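PDB 1N9W: aspartyl-tRNA synthetase 2 from Thermus thermophilus, which attaches L-aspartate to both tRNA(Asp) and tRNA(Asn) in two steps, first activating the amino acid with ATP to form Asp-AMP. Local coordinates for residues L131-G134 with F135-L139. Numbering follows the deposited sequence.
Sequences LVRG and FRRYL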
loop_
_atom_site.group_PDB
_atom_site.type_symbol
_atom_site.label_atom_id
_atom_site.label_comp_id
_atom_site.label_asym_id
_atom_site.label_seq_id
_atom_site.Cartn_x
_atom_site.Cartn_y
_atom_site.Cartn_z
ATOM N N LEU B 131 4.148 -9.375 4.872
ATOM C CA LEU B 131 3.109 -10.107 4.116
ATOM C C LEU B 131 2.469 -9.247 3.024
ATOM O O LEU B 131 2.231 -9.714 1.911
ATOM C CB LEU B 131 2.007 -10.598 5.060
ATOM C CG LEU B 131 2.416 -11.621 6.129
ATOM C CD1 LEU B 131 1.330 -11.722 7.180
ATOM C CD2 LEU B 131 2.686 -12.978 5.480
ATOM N N VAL B 132 2.179 -7.994 3.350
ATOM C CA VAL B 132 1.563 -7.097 2.383
ATOM C C VAL B 132 2.536 -6.766 1.247
ATOM O O VAL B 132 2.127 -6.631 0.085
ATOM C CB VAL B 132 1.086 -5.805 3.088
ATOM C CG1 VAL B 132 0.568 -4.804 2.074
ATOM C CG2 VAL B 132 -0.004 -6.150 4.096
ATOM N N ARG B 133 3.822 -6.638 1.575
ATOM C CA ARG B 133 4.832 -6.346 0.561
ATOM C C ARG B 133 4.862 -7.520 -0.428
ATOM O O ARG B 133 4.907 -7.320 -1.646
ATOM C CB ARG B 133 6.217 -6.162 1.215
ATOM C CG ARG B 133 7.367 -5.822 0.251
ATOM C CD ARG B 133 8.716 -5.862 0.989
ATOM N NE ARG B 133 8.685 -4.974 2.144
ATOM C CZ ARG B 133 9.110 -5.289 3.362
ATOM N NH1 ARG B 133 9.624 -6.487 3.613
ATOM N NH2 ARG B 133 8.985 -4.405 4.347
ATOM N N GLY B 134 4.814 -8.741 0.106
ATOM C CA GLY B 134 4.817 -9.931 -0.735
ATOM C C GLY B 134 3.576 -9.972 -1.601
ATOM O O GLY B 134 3.617 -10.378 -2.763
ATOM N N PHE B 135 2.468 -9.540 -1.013
ATOM C CA PHE B 135 1.176 -9.496 -1.685
ATOM C C PHE B 135 1.270 -8.652 -2.951
ATOM O O PHE B 135 0.931 -9.111 -4.040
ATOM C CB PHE B 135 0.152 -8.890 -0.729
ATOM C CG PHE B 135 -1.223 -8.747 -1.303
ATOM C CD1 PHE B 135 -2.073 -9.848 -1.393
ATOM C CD2 PHE B 135 -1.679 -7.506 -1.743
ATOM C CE1 PHE B 135 -3.357 -9.711 -1.904
ATOM C CE2 PHE B 135 -2.961 -7.358 -2.258
ATOM C CZ PHE B 135 -3.808 -8.461 -2.341
ATOM N N ARG B 136 1.742 -7.413 -2.797
ATOM C CA ARG B 136 1.874 -6.491 -3.921
ATOM C C ARG B 136 2.922 -6.919 -4.960
ATOM O O ARG B 136 2.732 -6.704 -6.159
ATOM C CB ARG B 136 2.211 -5.079 -3.419
ATOM C CG ARG B 136 1.196 -4.473 -2.453
ATOM C CD ARG B 136 1.211 -2.939 -2.555
ATOM N NE ARG B 136 0.474 -2.259 -1.482
ATOM C CZ ARG B 136 0.955 -2.034 -0.264
ATOM N NH1 ARG B 136 2.185 -2.431 0.049
ATOM N NH2 ARG B 136 0.205 -1.413 0.646
ATOM N N ARG B 137 4.021 -7.511 -4.500
ATOM C CA ARG B 137 5.082 -7.951 -5.400
ATOM C C ARG B 137 4.572 -9.058 -6.318
ATOM O O ARG B 137 4.666 -8.944 -7.538
ATOM C CB ARG B 137 6.292 -8.470 -4.606
ATOM C CG ARG B 137 7.598 -8.533 -5.410
ATOM C CD ARG B 137 8.654 -9.471 -4.804
ATOM N NE ARG B 137 9.184 -9.075 -3.495
ATOM C CZ ARG B 137 9.845 -7.944 -3.241
ATOM N NH1 ARG B 137 10.063 -7.066 -4.208
ATOM N NH2 ARG B 137 10.317 -7.703 -2.023
ATOM N N TYR B 138 4.028 -10.122 -5.736
ATOM C CA TYR B 138 3.535 -11.232 -6.544
ATOM C C TYR B 138 2.545 -10.762 -7.597
ATOM O O TYR B 138 2.678 -11.101 -8.766
ATOM C CB TYR B 138 2.862 -12.305 -5.675
ATOM C CG TYR B 138 2.250 -13.412 -6.511
ATOM C CD1 TYR B 138 3.049 -14.400 -7.097
ATOM C CD2 TYR B 138 0.884 -13.409 -6.806
ATOM C CE1 TYR B 138 2.503 -15.347 -7.969
ATOM C CE2 TYR B 138 0.329 -14.347 -7.675
ATOM C CZ TYR B 138 1.149 -15.313 -8.252
ATOM O OH TYR B 138 0.616 -16.221 -9.131
ATOM N N LEU B 139 1.558 -9.976 -7.183
ATOM C CA LEU B 139 0.556 -9.482 -8.120
ATOM C C LEU B 139 1.144 -8.516 -9.157
ATOM O O LEU B 139 0.775 -8.577 -10.335
ATOM C CB LEU B 139 -0.606 -8.834 -7.355
ATOM C CG LEU B 139 -1.413 -9.817 -6.473
ATOM C CD1 LEU B 139 -2.349 -9.043 -5.550
ATOM C CD2 LEU B 139 -2.206 -10.803 -7.359
#
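Val132 holds CG1 anti to the backbone N (chi1 174°), while Arg136, one turn on, sets CG anti to its carbonyl carbon (chi1 -58°) and runs extended to NE, and these two choices lay the methyl over one face of the guanidinium. Val132 CG1 stands 3.5 Å from Arg136 NH1, set off from the middle of the plane toward its rim, and the two side chains point the same way. The backbone keeps the alpha-helical i to i+4 pattern: Arg136 N donates to Val132 O at 3.0 Å, and Tyr138 N reaches Gly134 O at the same length, nearly straight at 173°. The residues belong to helix 119-141 of the class II synthetase catalytic domain, which packs against the mixed sheet through Val132 and Phe135 on Leu217 of strand 215-222. Where the helix meets the second subunit of the homodimer, the Arg136 guanidinium forms salt bridges with Glu146 of its own chain and with Glu146 of the other subunit. A leucine in place of Arg136 would probably leave Glu146 of both subunits without this cationic partner and take away the flat group over which Val132 CG1 packs. Arg133 and Arg137 run side by side, both bent at chi3, with Arg133 CD 3.9 Å from Arg137 NH2, and both guanidinium groups make long, weak ion pairs with Glu244 of helix 227-248. Arg133 NE is drawn to Asp140 of the second subunit in a salt bridge. On the sheet side, Leu139 CD1 lies 3.6 Å above one face of the Phe135 ring, displaced toward its rim.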